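Local coordinates for protein methionyl-tRNA formyltransferase (Clostridium thermocellum, PDB 1ZGH) that probably transfers a formyl group from 10-formyltetrahydrofolate to the methionine carried by initiator tRNA, at residues A36-W41 and P84-I89; T155-F160 and D219-P224; C100-M105 and S131-D136; P78-F83 and E174-R179. All coordinates share one frame; numbering follows the deposited sequence.

How the contacts relate
The four contacts run along one chain, three of them on or beside the six-stranded mixed sheet. Contact 4 packs helix 156-178 on strand 80-83. Contact 3, nested within the loop that contact 4 closes, adds strands 100-104 and 127-134; the centres of contacts 3 and 4 lie about 11 Å apart. Contact 1 sits at the ends of strands 31-36 and 80-83, its centre about 13 Å from that of contact 3. Contact 2 joins the start of helix 156-178 to a loop of the C-terminal domain region. Its centre is about 27 Å from that of contact 4 on the same helix. The segments of contact 4 alternate with those of contacts 1 and 2. Ser40 and Lys39 of contact 1 bond Glu221 of contact 2, tying the two regions together.

Contact 1. Residues A36-W41 and P84-I89; sequences ATTKSW and PHWSWI
The link from strand 31-36 to helix 40-52 meets the loop after strand 80-83 here, through mixed polar and aromatic contacts at the end of the mixed sheet. Thr38 and His85 carry the polar part. Thr38 N donates to His85 O at 2.9 Å. In return, His85 ND1 donates to Thr38 OG1 at 3.1 Å, with an N-H...O angle of 160°. The hydroxyl lies in the plane of the imidazole, at its edge. Thr38 OG1 sits between the backbone N and the carbonyl carbon (chi1 62°), and this also brings it to Ser87 OG, 3.2 Å away, to which it donates. A weak bond runs from His85 N to Thr37 OG1.

The apolar part is centred on Trp86. Ala36 CB lies over one face of its six-membered ring, a CH-pi contact of 4.0 Å to the centroid. Trp88 CE3 lies over the opposite face, toward its rim. Thr38 CG2 reaches Trp88 CZ3 at 3.9 Å. Lys39 packs its chain against His85 but sends NZ to the carbonyl of Glu221.

Thr38 OG1 is thus both acceptor and donor. Its bond with His85 is consistent with a proton on ND1 and would restrain rotation of the imidazole.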
loop_
_atom_site.group_PDB
_atom_site.type_symbol
_atom_site.label_atom_id
_atom_site.label_comp_id
_atom_site.label_asym_id
_atom_site.label_seq_id
_atom_site.Cartn_x
_atom_site.Cartn_y
_atom_site.Cartn_z
ATOM N N ALA A 36 -3.415 1.252 -12.248
ATOM C CA ALA A 36 -2.720 2.473 -11.866
ATOM C C ALA A 36 -1.939 2.191 -10.593
ATOM O O ALA A 36 -2.501 1.875 -9.554
ATOM C CB ALA A 36 -3.723 3.614 -11.684
ATOM N N THR A 37 -0.625 2.223 -10.682
ATOM C CA THR A 37 0.187 1.869 -9.502
ATOM C C THR A 37 1.537 2.553 -9.570
ATOM O O THR A 37 2.034 2.876 -10.670
ATOM C CB THR A 37 0.382 0.326 -9.428
ATOM O OG1 THR A 37 0.865 -0.066 -8.131
ATOM C CG2 THR A 37 1.330 -0.172 -10.566
ATOM N N THR A 38 2.133 2.716 -8.389
ATOM C CA THR A 38 3.516 3.102 -8.246
ATOM C C THR A 38 4.265 2.044 -7.421
ATOM O O THR A 38 3.671 1.088 -6.901
ATOM C CB THR A 38 3.599 4.489 -7.588
ATOM O OG1 THR A 38 3.026 4.400 -6.308
ATOM C CG2 THR A 38 2.809 5.483 -8.403
ATOM N N LYS A 39 5.572 2.261 -7.328
ATOM C CA LYS A 39 6.583 1.377 -6.717
ATOM C C LYS A 39 7.045 0.340 -7.699
ATOM O O LYS A 39 6.245 -0.261 -8.423
ATOM C CB LYS A 39 6.145 0.725 -5.417
ATOM C CG LYS A 39 5.616 1.702 -4.370
ATOM C CD LYS A 39 6.660 2.780 -3.915
ATOM C CE LYS A 39 6.184 3.436 -2.640
ATOM N NZ LYS A 39 7.096 4.517 -2.133
ATOM N N SER A 40 8.357 0.146 -7.748
ATOM C CA SER A 40 8.965 -0.705 -8.747
ATOM C C SER A 40 8.346 -2.110 -8.787
ATOM O O SER A 40 8.129 -2.669 -9.857
ATOM C CB SER A 40 10.495 -0.783 -8.498
ATOM O OG SER A 40 10.789 -1.374 -7.244
ATOM N N TRP A 41 8.077 -2.706 -7.622
ATOM C CA TRP A 41 7.600 -4.113 -7.604
ATOM C C TRP A 41 6.172 -4.208 -8.196
ATOM O O TRP A 41 5.839 -5.157 -8.892
ATOM C CB TRP A 41 7.693 -4.724 -6.191
ATOM C CG TRP A 41 7.010 -3.905 -5.124
ATOM C CD1 TRP A 41 5.704 -3.945 -4.780
ATOM C CD2 TRP A 41 7.606 -2.886 -4.312
ATOM N NE1 TRP A 41 5.439 -3.037 -3.776
ATOM C CE2 TRP A 41 6.588 -2.352 -3.492
ATOM C CE3 TRP A 41 8.906 -2.394 -4.180
ATOM C CZ2 TRP A 41 6.845 -1.377 -2.535
ATOM C CZ3 TRP A 41 9.147 -1.399 -3.273
ATOM C CH2 TRP A 41 8.128 -0.904 -2.457
ATOM N N PRO A 84 -3.182 -1.078 -7.124
ATOM C CA PRO A 84 -2.390 -1.830 -6.126
ATOM C C PRO A 84 -1.693 -0.952 -5.098
ATOM O O PRO A 84 -1.682 -1.290 -3.912
ATOM C CB PRO A 84 -1.376 -2.567 -6.975
ATOM C CG PRO A 84 -2.039 -2.700 -8.302
ATOM C CD PRO A 84 -2.798 -1.436 -8.498
ATOM N N HIS A 85 -1.146 0.166 -5.563
ATOM C CA HIS A 85 -0.646 1.217 -4.709
ATOM C C HIS A 85 -0.676 2.552 -5.424
ATOM O O HIS A 85 -0.089 2.738 -6.491
ATOM C CB HIS A 85 0.821 0.950 -4.265
ATOM C CG HIS A 85 1.312 1.994 -3.300
ATOM N ND1 HIS A 85 1.988 3.124 -3.703
ATOM C CD2 HIS A 85 1.067 2.163 -1.983
ATOM C CE1 HIS A 85 2.212 3.903 -2.661
ATOM N NE2 HIS A 85 1.668 3.340 -1.600
ATOM N N TRP A 86 -1.366 3.509 -4.859
ATOM C CA TRP A 86 -1.487 4.788 -5.521
ATOM C C TRP A 86 -1.444 5.901 -4.502
ATOM O O TRP A 86 -2.219 5.928 -3.554
ATOM C CB TRP A 86 -2.789 4.844 -6.301
ATOM C CG TRP A 86 -2.932 5.974 -7.283
ATOM C CD1 TRP A 86 -3.763 7.040 -7.163
ATOM C CD2 TRP A 86 -2.265 6.121 -8.541
ATOM N NE1 TRP A 86 -3.644 7.859 -8.252
ATOM C CE2 TRP A 86 -2.741 7.311 -9.125
ATOM C CE3 TRP A 86 -1.318 5.349 -9.246
ATOM C CZ2 TRP A 86 -2.303 7.765 -10.363
ATOM C CZ3 TRP A 86 -0.871 5.813 -10.486
ATOM C CH2 TRP A 86 -1.370 7.005 -11.030
ATOM N N SER A 87 -0.638 6.889 -4.837
ATOM C CA SER A 87 -0.147 7.895 -3.913
ATOM C C SER A 87 -1.069 9.112 -3.826
ATOM O O SER A 87 -1.183 9.751 -2.771
ATOM C CB SER A 87 1.262 8.288 -4.403
ATOM O OG SER A 87 1.839 7.187 -5.153
ATOM N N TRP A 88 -1.744 9.422 -4.919
ATOM C CA TRP A 88 -2.519 10.638 -5.018
ATOM C C TRP A 88 -4.027 10.427 -4.844
ATOM O O TRP A 88 -4.523 9.308 -4.955
ATOM C CB TRP A 88 -2.225 11.289 -6.355
ATOM C CG TRP A 88 -0.761 11.494 -6.571
ATOM C CD1 TRP A 88 0.020 12.520 -6.068
ATOM C CD2 TRP A 88 0.119 10.655 -7.328
ATOM N NE1 TRP A 88 1.321 12.366 -6.483
ATOM C CE2 TRP A 88 1.411 11.235 -7.259
ATOM C CE3 TRP A 88 -0.060 9.485 -8.078
ATOM C CZ2 TRP A 88 2.517 10.670 -7.900
ATOM C CZ3 TRP A 88 1.037 8.935 -8.727
ATOM C CH2 TRP A 88 2.309 9.530 -8.637
ATOM N N ILE A 89 -4.726 11.518 -4.535
ATOM C CA ILE A 89 -6.191 11.554 -4.465
ATOM C C ILE A 89 -6.751 11.205 -5.832
ATOM O O ILE A 89 -6.352 11.804 -6.832
ATOM C CB ILE A 89 -6.714 12.957 -4.121
ATOM C CG1 ILE A 89 -6.364 13.336 -2.677
ATOM C CG2 ILE A 89 -8.250 13.060 -4.344
ATOM C CD1 ILE A 89 -6.634 14.806 -2.389
#

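Contact 2. Residues T155-F160 and D219-P224; sequences TAEEIF and DGEGYP
Glu157 and the backbone of 219-221 form the polar core of this contact. Glu157 N donates to Asp219 O at 3.3 Å, and the bond is nearly straight at 169°. The side chain of the same residue then reaches further along the loop. Its OE2 accepts from Glu221 N at 3.0 Å. The amide approaches nearly along the C-O axis, but the bond is bent at the hydrogen. Glu157 CG stands anti to the backbone N (chi1 -173°) and the chain bends at chi2, which carries the carboxylate across to this amide.

Gly220 lies between these two bonds, with its CA 3.7 Å from Glu157 OE2. One helical turn on, Phe160 meets Tyr223. Their rings are near parallel, with planes at 24°, but slid apart so that they barely overlap. Phe160 CE2 approaches Tyr223 OH to 3.3 Å. At the other end, Thr155 CG2 rests on Asp219 OD2, whose polar partner is Arg239 N.

Further out, each segment is braced. A type II turn from Gly220 to Tyr223 sets the loop. Trp41 packs on Glu157, Phe160 and Glu221. The Glu221 carboxylate turns to Ser40, and its OE1 is 4.5 Å from Glu157 OE1. That proximity of like charges may raise the proton affinity of either group.

Thr155 and Glu158 close the helix start as a capping box: Glu158 N donates to Thr155 OG1, and Thr155 N to Glu158 OE1. The contact therefore docks a capped helix N-terminus of the formyltransferase part onto a C-terminal-domain loop that enters a type II turn.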
loop_
_atom_site.group_PDB
_atom_site.type_symbol
_atom_site.label_atom_id
_atom_site.label_comp_id
_atom_site.label_asym_id
_atom_site.label_seq_id
_atom_site.Cartn_x
_atom_site.Cartn_y
_atom_site.Cartn_z
ATOM N N THR A 155 10.682 -6.154 6.500
ATOM C CA THR A 155 10.783 -4.737 6.209
ATOM C C THR A 155 9.509 -4.293 5.455
ATOM O O THR A 155 8.802 -5.120 4.885
ATOM C CB THR A 155 12.017 -4.490 5.321
ATOM O OG1 THR A 155 11.838 -5.136 4.050
ATOM C CG2 THR A 155 13.417 -4.964 6.045
ATOM N N ALA A 156 9.286 -2.992 5.375
ATOM C CA ALA A 156 8.211 -2.465 4.543
ATOM C C ALA A 156 8.258 -2.995 3.111
ATOM O O ALA A 156 7.224 -3.416 2.601
ATOM C CB ALA A 156 8.196 -0.969 4.575
ATOM N N GLU A 157 9.432 -2.951 2.466
ATOM C CA GLU A 157 9.609 -3.449 1.136
ATOM C C GLU A 157 9.194 -4.905 0.992
ATOM O O GLU A 157 8.465 -5.237 0.042
ATOM C CB GLU A 157 11.023 -3.224 0.588
ATOM C CG GLU A 157 11.189 -3.603 -0.934
ATOM C CD GLU A 157 11.992 -2.600 -1.725
ATOM O OE1 GLU A 157 12.458 -2.946 -2.821
ATOM O OE2 GLU A 157 12.128 -1.448 -1.272
ATOM N N GLU A 158 9.616 -5.753 1.932
ATOM C CA GLU A 158 9.267 -7.177 1.934
ATOM C C GLU A 158 7.751 -7.389 2.081
ATOM O O GLU A 158 7.131 -8.188 1.379
ATOM C CB GLU A 158 10.041 -7.922 3.055
ATOM C CG GLU A 158 11.498 -8.212 2.703
ATOM C CD GLU A 158 12.371 -8.587 3.916
ATOM O OE1 GLU A 158 11.867 -8.498 5.044
ATOM O OE2 GLU A 158 13.546 -8.944 3.728
ATOM N N ILE A 159 7.139 -6.594 2.947
ATOM C CA ILE A 159 5.706 -6.714 3.211
ATOM C C ILE A 159 4.905 -6.204 2.003
ATOM O O ILE A 159 3.943 -6.831 1.599
ATOM C CB ILE A 159 5.317 -5.907 4.501
ATOM C CG1 ILE A 159 5.938 -6.582 5.749
ATOM C CG2 ILE A 159 3.779 -5.775 4.620
ATOM C CD1 ILE A 159 5.993 -5.656 6.961
ATOM N N PHE A 160 5.311 -5.078 1.438
ATOM C CA PHE A 160 4.632 -4.540 0.240
ATOM C C PHE A 160 4.768 -5.486 -0.954
ATOM O O PHE A 160 3.812 -5.670 -1.721
ATOM C CB PHE A 160 5.115 -3.123 -0.106
ATOM C CG PHE A 160 4.676 -2.071 0.841
ATOM C CD1 PHE A 160 3.362 -2.003 1.294
ATOM C CD2 PHE A 160 5.555 -1.065 1.217
ATOM C CE1 PHE A 160 2.971 -0.996 2.139
ATOM C CE2 PHE A 160 5.154 -0.072 2.055
ATOM C CZ PHE A 160 3.851 -0.026 2.498
ATOM N N ASP A 219 11.789 0.930 6.135
ATOM C CA ASP A 219 12.815 0.427 5.255
ATOM C C ASP A 219 12.174 -0.079 3.965
ATOM O O ASP A 219 11.882 -1.266 3.794
ATOM C CB ASP A 219 13.623 -0.624 6.002
ATOM C CG ASP A 219 14.870 -1.079 5.273
ATOM O OD1 ASP A 219 15.170 -0.624 4.123
ATOM O OD2 ASP A 219 15.560 -1.960 5.842
ATOM N N GLY A 220 11.966 0.853 3.037
ATOM C CA GLY A 220 11.397 0.509 1.734
ATOM C C GLY A 220 11.436 1.670 0.762
ATOM O O GLY A 220 11.544 2.822 1.173
ATOM N N GLU A 221 11.291 1.339 -0.519
ATOM C CA GLU A 221 11.462 2.277 -1.610
ATOM C C GLU A 221 10.582 3.478 -1.384
ATOM O O GLU A 221 9.342 3.351 -1.263
ATOM C CB GLU A 221 11.130 1.564 -2.932
ATOM C CG GLU A 221 11.341 2.333 -4.193
ATOM C CD GLU A 221 10.963 1.469 -5.364
ATOM O OE1 GLU A 221 11.702 0.451 -5.622
ATOM O OE2 GLU A 221 9.897 1.770 -5.948
ATOM N N GLY A 222 11.231 4.640 -1.297
ATOM C CA GLY A 222 10.526 5.926 -1.250
ATOM C C GLY A 222 10.117 6.363 0.154
ATOM O O GLY A 222 9.504 7.404 0.283
ATOM N N TYR A 223 10.429 5.574 1.193
ATOM C CA TYR A 223 9.987 5.881 2.555
ATOM C C TYR A 223 11.083 6.577 3.339
ATOM O O TYR A 223 12.254 6.295 3.100
ATOM C CB TYR A 223 9.479 4.605 3.270
ATOM C CG TYR A 223 8.199 4.132 2.652
ATOM C CD1 TYR A 223 6.967 4.665 3.055
ATOM C CD2 TYR A 223 8.200 3.197 1.596
ATOM C CE1 TYR A 223 5.769 4.242 2.460
ATOM C CE2 TYR A 223 7.018 2.792 0.984
ATOM C CZ TYR A 223 5.798 3.316 1.424
ATOM O OH TYR A 223 4.596 2.926 0.813
ATOM N N PRO A 224 10.714 7.507 4.266
ATOM C CA PRO A 224 11.699 8.230 5.099
ATOM C C PRO A 224 12.189 7.335 6.218
ATOM O O PRO A 224 11.426 7.018 7.147
ATOM C CB PRO A 224 10.898 9.401 5.697
ATOM C CG PRO A 224 9.473 8.919 5.732
ATOM C CD PRO A 224 9.327 7.926 4.574
#

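Contact 3. Residues C100-M105 and S131-D136; sequences CVVFHM and SAIKVD
The Phe103 ring meets Ala132 obliquely, with CE2 3.8 Å from Ala132 CB. Phe103 CG is anti to the carbonyl carbon (chi1 -67°), which lays the ring beside this methyl. Val101 CG1 approaches the same methyl on this side of the sheet. The imidazole of His104 points to the other side, where it touches Asp140 and its NE2 is bonded to the carbonyl of Gly111.

The backbones form an antiparallel pair. Val102 and Ile133 are a hydrogen-bonded pair, linked by two bonds of 2.9 Å, Val102 N to Ile133 O and Ile133 N to Val102 O. His104 and Ser131 are linked in the same way. Val101 with Lys134 and Phe103 with Ala132 are the non-hydrogen-bonded pairs. Val135 N adds a last bond to Cys100 O, although Val135 has already left the strand.

Val135 turns its side chain back over the pair. Its CG2 meets Val102 CG2 at 3.5 Å and Cys100 CB at 3.7 Å.

Strand 80-83 lies parallel to 100-104 on its other edge, while 127-134 runs antiparallel, so the mixed sheet changes direction here. Strand 127-134 in turn bonds 144-151. Helix 156-178 covers the side bearing Val101 and Phe103, through Leu175, Ile167 and Ile172.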
loop_
_atom_site.group_PDB
_atom_site.type_symbol
_atom_site.label_atom_id
_atom_site.label_comp_id
_atom_site.label_asym_id
_atom_site.label_seq_id
_atom_site.Cartn_x
_atom_site.Cartn_y
_atom_site.Cartn_z
ATOM N N CYS A 100 -13.629 1.882 -9.582
ATOM C CA CYS A 100 -12.274 2.016 -9.098
ATOM C C CYS A 100 -12.103 1.096 -7.909
ATOM O O CYS A 100 -12.904 1.152 -6.980
ATOM C CB CYS A 100 -11.980 3.466 -8.727
ATOM S SG CYS A 100 -11.872 4.578 -10.127
ATOM N N VAL A 101 -11.046 0.278 -7.945
ATOM C CA VAL A 101 -10.744 -0.712 -6.916
ATOM C C VAL A 101 -9.413 -0.409 -6.222
ATOM O O VAL A 101 -8.354 -0.487 -6.824
ATOM C CB VAL A 101 -10.688 -2.132 -7.511
ATOM C CG1 VAL A 101 -10.577 -3.175 -6.412
ATOM C CG2 VAL A 101 -11.917 -2.365 -8.384
ATOM N N VAL A 102 -9.490 -0.033 -4.961
ATOM C CA VAL A 102 -8.311 0.155 -4.119
ATOM C C VAL A 102 -8.098 -1.080 -3.248
ATOM O O VAL A 102 -9.047 -1.724 -2.837
ATOM C CB VAL A 102 -8.485 1.448 -3.276
ATOM C CG1 VAL A 102 -7.644 1.429 -1.985
ATOM C CG2 VAL A 102 -8.134 2.633 -4.124
ATOM N N PHE A 103 -6.835 -1.375 -2.942
ATOM C CA PHE A 103 -6.448 -2.517 -2.129
ATOM C C PHE A 103 -5.860 -1.998 -0.839
ATOM O O PHE A 103 -4.721 -1.536 -0.825
ATOM C CB PHE A 103 -5.449 -3.375 -2.909
ATOM C CG PHE A 103 -6.049 -4.027 -4.102
ATOM C CD1 PHE A 103 -6.087 -3.375 -5.317
ATOM C CD2 PHE A 103 -6.613 -5.290 -4.009
ATOM C CE1 PHE A 103 -6.644 -3.984 -6.409
ATOM C CE2 PHE A 103 -7.151 -5.900 -5.106
ATOM C CZ PHE A 103 -7.177 -5.256 -6.297
ATOM N N HIS A 104 -6.658 -2.000 0.230
ATOM C CA HIS A 104 -6.277 -1.324 1.472
ATOM C C HIS A 104 -5.952 -2.377 2.531
ATOM O O HIS A 104 -6.746 -3.272 2.780
ATOM C CB HIS A 104 -7.376 -0.364 1.898
ATOM C CG HIS A 104 -7.124 0.318 3.198
ATOM N ND1 HIS A 104 -6.343 1.445 3.314
ATOM C CD2 HIS A 104 -7.554 0.028 4.451
ATOM C CE1 HIS A 104 -6.310 1.827 4.579
ATOM N NE2 HIS A 104 -7.049 0.991 5.289
HETATM N N MSE A 105 -4.751 -2.305 3.108
HETATM C CA MSE A 105 -4.235 -3.439 3.897
HETATM C C MSE A 105 -4.701 -3.490 5.341
HETATM O O MSE A 105 -3.953 -3.883 6.235
HETATM C CB MSE A 105 -2.702 -3.522 3.813
HETATM C CG MSE A 105 -1.941 -2.414 4.449
HETATM SE SE MSE A 105 -0.037 -3.053 4.746
HETATM C CE MSE A 105 0.436 -3.437 2.943
ATOM N N SER A 131 -8.107 -5.604 1.935
ATOM C CA SER A 131 -9.468 -5.412 1.489
ATOM C C SER A 131 -9.492 -4.734 0.120
ATOM O O SER A 131 -8.949 -3.628 -0.062
ATOM C CB SER A 131 -10.269 -4.549 2.474
ATOM O OG SER A 131 -10.175 -5.023 3.788
ATOM N N ALA A 132 -10.126 -5.400 -0.844
ATOM C CA ALA A 132 -10.414 -4.783 -2.140
ATOM C C ALA A 132 -11.731 -4.028 -1.978
ATOM O O ALA A 132 -12.756 -4.631 -1.609
ATOM C CB ALA A 132 -10.492 -5.832 -3.226
ATOM N N ILE A 133 -11.693 -2.713 -2.212
ATOM C CA ILE A 133 -12.859 -1.843 -2.032
ATOM C C ILE A 133 -13.125 -0.932 -3.216
ATOM O O ILE A 133 -12.209 -0.556 -3.946
ATOM C CB ILE A 133 -12.725 -0.946 -0.785
ATOM C CG1 ILE A 133 -11.621 0.102 -0.980
ATOM C CG2 ILE A 133 -12.452 -1.812 0.434
ATOM C CD1 ILE A 133 -11.482 1.067 0.176
ATOM N N LYS A 134 -14.394 -0.586 -3.391
ATOM C CA LYS A 134 -14.825 0.300 -4.452
ATOM C C LYS A 134 -14.715 1.722 -3.944
ATOM O O LYS A 134 -15.395 2.102 -2.980
ATOM C CB LYS A 134 -16.284 0.023 -4.843
ATOM C CG LYS A 134 -16.677 0.718 -6.141
ATOM C CD LYS A 134 -18.106 0.502 -6.495
ATOM C CE LYS A 134 -18.476 1.321 -7.720
ATOM N NZ LYS A 134 -19.744 0.820 -8.326
ATOM N N VAL A 135 -13.889 2.513 -4.592
ATOM C CA VAL A 135 -13.688 3.910 -4.208
ATOM C C VAL A 135 -15.018 4.699 -4.267
ATOM O O VAL A 135 -15.743 4.620 -5.268
ATOM C CB VAL A 135 -12.648 4.541 -5.141
ATOM C CG1 VAL A 135 -12.423 6.005 -4.826
ATOM C CG2 VAL A 135 -11.335 3.738 -5.046
ATOM N N ASP A 136 -15.329 5.437 -3.200
ATOM C CA ASP A 136 -16.583 6.220 -3.135
ATOM C C ASP A 136 -16.360 7.654 -2.662
ATOM O O ASP A 136 -17.315 8.326 -2.260
ATOM C CB ASP A 136 -17.580 5.548 -2.194
ATOM C CG ASP A 136 -17.084 5.516 -0.730
ATOM O OD1 ASP A 136 -15.957 5.987 -0.434
ATOM O OD2 ASP A 136 -17.827 5.001 0.124
#

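Contact 4. Residues P78-F83 and E174-R179; sequences PEYILF and ELLTKR
Tyr80 and Leu82 pack against the two leucines of helix 156-178 in the buried part of this contact. Leu176 CD2 approaches the tyrosine ring obliquely, 3.5 Å from Tyr80 CD2. Leu175 CD2 also comes in obliquely and touches Tyr80 CD1 at 3.9 Å. The same methyl meets Leu82 CD2 at 3.7 Å, so one leucine branch bridges both strand residues. Leu175 CG lies anti to the backbone N (chi1 -176°), which directs the branch at the strand. Val101 of the next strand also packs on Leu82 and Leu175.

The exposed side belongs to Arg179, just past the helix end. It touches through CB and CG, and only at the hydroxyl end of the tyrosine. Its CG lies at the ring edge, near the ring plane, 3.4 Å from Tyr80 OH. The two side chains cross at about a right angle, with the guanidinium plane 76° from that of the ring. Lys178 and Glu174 are joined by a long salt bridge; Glu174 also pairs with Arg148.

Strand 80-83 and helix turn 174-178 run nearly antiparallel, at 164°. What passes between them is apolar packing, without hydrogen bonds. The helix end is thus held to the sheet by buried leucine and tyrosine surface, while its charged groups remain at the periphery.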
loop_
_atom_site.group_PDB
_atom_site.type_symbol
_atom_site.label_atom_id
_atom_site.label_comp_id
_atom_site.label_asym_id
_atom_site.label_seq_id
_atom_site.Cartn_x
_atom_site.Cartn_y
_atom_site.Cartn_z
ATOM N N PRO A 78 -12.426 1.801 -19.402
ATOM C CA PRO A 78 -12.175 0.611 -18.600
ATOM C C PRO A 78 -13.414 0.029 -17.908
ATOM O O PRO A 78 -14.293 0.760 -17.500
ATOM C CB PRO A 78 -11.184 1.114 -17.539
ATOM C CG PRO A 78 -11.497 2.584 -17.413
ATOM C CD PRO A 78 -11.902 3.032 -18.775
ATOM N N GLU A 79 -13.454 -1.286 -17.772
ATOM C CA GLU A 79 -14.434 -1.961 -16.919
ATOM C C GLU A 79 -14.053 -1.851 -15.431
ATOM O O GLU A 79 -14.934 -1.723 -14.578
ATOM C CB GLU A 79 -14.538 -3.444 -17.282
ATOM C CG GLU A 79 -15.725 -4.136 -16.636
ATOM N N TYR A 80 -12.755 -1.936 -15.149
ATOM C CA TYR A 80 -12.195 -1.752 -13.804
ATOM C C TYR A 80 -10.950 -0.901 -13.881
ATOM O O TYR A 80 -10.147 -1.026 -14.824
ATOM C CB TYR A 80 -11.774 -3.093 -13.176
ATOM C CG TYR A 80 -12.931 -4.017 -12.860
ATOM C CD1 TYR A 80 -13.546 -3.990 -11.604
ATOM C CD2 TYR A 80 -13.399 -4.915 -13.807
ATOM C CE1 TYR A 80 -14.595 -4.842 -11.301
ATOM C CE2 TYR A 80 -14.460 -5.779 -13.521
ATOM C CZ TYR A 80 -15.045 -5.743 -12.268
ATOM O OH TYR A 80 -16.100 -6.581 -11.982
ATOM N N ILE A 81 -10.762 -0.061 -12.869
ATOM C CA ILE A 81 -9.487 0.624 -12.679
ATOM C C ILE A 81 -8.970 0.103 -11.331
ATOM O O ILE A 81 -9.648 0.232 -10.325
ATOM C CB ILE A 81 -9.596 2.156 -12.646
ATOM C CG1 ILE A 81 -10.388 2.684 -13.864
ATOM C CG2 ILE A 81 -8.185 2.784 -12.564
ATOM C CD1 ILE A 81 -10.611 4.171 -13.833
ATOM N N LEU A 82 -7.803 -0.523 -11.368
ATOM C CA LEU A 82 -7.240 -1.250 -10.245
ATOM C C LEU A 82 -6.064 -0.447 -9.698
ATOM O O LEU A 82 -5.185 -0.085 -10.452
ATOM C CB LEU A 82 -6.749 -2.633 -10.709
ATOM C CG LEU A 82 -7.854 -3.458 -11.425
ATOM C CD1 LEU A 82 -7.312 -4.630 -12.180
ATOM C CD2 LEU A 82 -8.832 -3.926 -10.405
ATOM N N PHE A 83 -6.035 -0.215 -8.380
ATOM C CA PHE A 83 -4.973 0.567 -7.747
ATOM C C PHE A 83 -4.194 -0.290 -6.706
ATOM O O PHE A 83 -4.571 -0.303 -5.548
ATOM C CB PHE A 83 -5.592 1.774 -7.038
ATOM C CG PHE A 83 -6.270 2.768 -7.945
ATOM C CD1 PHE A 83 -7.596 2.578 -8.375
ATOM C CD2 PHE A 83 -5.607 3.912 -8.342
ATOM C CE1 PHE A 83 -8.231 3.521 -9.190
ATOM C CE2 PHE A 83 -6.219 4.848 -9.172
ATOM C CZ PHE A 83 -7.533 4.666 -9.583
ATOM N N GLU A 174 -9.340 -13.153 -9.420
ATOM C CA GLU A 174 -10.657 -13.471 -8.851
ATOM C C GLU A 174 -11.684 -12.377 -9.130
ATOM O O GLU A 174 -12.810 -12.656 -9.601
ATOM C CB GLU A 174 -10.556 -13.701 -7.340
ATOM C CG GLU A 174 -11.922 -13.679 -6.639
ATOM C CD GLU A 174 -12.174 -14.930 -5.842
ATOM O OE1 GLU A 174 -12.401 -14.825 -4.615
ATOM O OE2 GLU A 174 -12.150 -16.017 -6.460
ATOM N N LEU A 175 -11.310 -11.141 -8.825
ATOM C CA LEU A 175 -12.160 -9.985 -9.132
ATOM C C LEU A 175 -12.619 -9.924 -10.591
ATOM O O LEU A 175 -13.816 -9.756 -10.852
ATOM C CB LEU A 175 -11.458 -8.673 -8.791
ATOM C CG LEU A 175 -12.315 -7.413 -8.984
ATOM C CD1 LEU A 175 -13.289 -7.266 -7.844
ATOM C CD2 LEU A 175 -11.433 -6.170 -9.083
ATOM N N LEU A 176 -11.681 -10.026 -11.529
ATOM C CA LEU A 176 -12.011 -9.899 -12.968
ATOM C C LEU A 176 -12.798 -11.117 -13.471
ATOM O O LEU A 176 -13.587 -11.007 -14.397
ATOM C CB LEU A 176 -10.745 -9.672 -13.823
ATOM C CG LEU A 176 -9.880 -8.437 -13.472
ATOM C CD1 LEU A 176 -8.620 -8.327 -14.349
ATOM C CD2 LEU A 176 -10.695 -7.152 -13.552
ATOM N N THR A 177 -12.601 -12.270 -12.836
ATOM C CA THR A 177 -13.273 -13.496 -13.253
ATOM C C THR A 177 -14.661 -13.660 -12.648
ATOM O O THR A 177 -15.625 -13.945 -13.374
ATOM C CB THR A 177 -12.441 -14.737 -12.935
ATOM O OG1 THR A 177 -11.156 -14.596 -13.538
ATOM C CG2 THR A 177 -13.108 -15.982 -13.507
ATOM N N LYS A 178 -14.764 -13.508 -11.338
ATOM C CA LYS A 178 -16.038 -13.663 -10.665
ATOM C C LYS A 178 -16.888 -12.397 -10.713
ATOM O O LYS A 178 -18.111 -12.476 -10.637
ATOM C CB LYS A 178 -15.831 -14.082 -9.224
ATOM C CG LYS A 178 -15.105 -15.407 -9.080
ATOM C CD LYS A 178 -15.030 -15.804 -7.610
ATOM C CE LYS A 178 -14.948 -17.316 -7.407
ATOM N NZ LYS A 178 -15.322 -17.719 -5.995
ATOM N N ARG A 179 -16.243 -11.236 -10.830
ATOM C CA ARG A 179 -16.938 -9.944 -10.863
ATOM C C ARG A 179 -17.942 -9.831 -9.704
ATOM O O ARG A 179 -19.133 -9.619 -9.921
ATOM C CB ARG A 179 -17.601 -9.724 -12.241
ATOM C CG ARG A 179 -16.584 -9.648 -13.381
ATOM C CD ARG A 179 -17.186 -9.593 -14.768
ATOM N NE ARG A 179 -18.237 -8.576 -14.909
ATOM C CZ ARG A 179 -19.554 -8.819 -14.975
ATOM N NH1 ARG A 179 -20.044 -10.063 -14.925
ATOM N NH2 ARG A 179 -20.406 -7.800 -15.098
#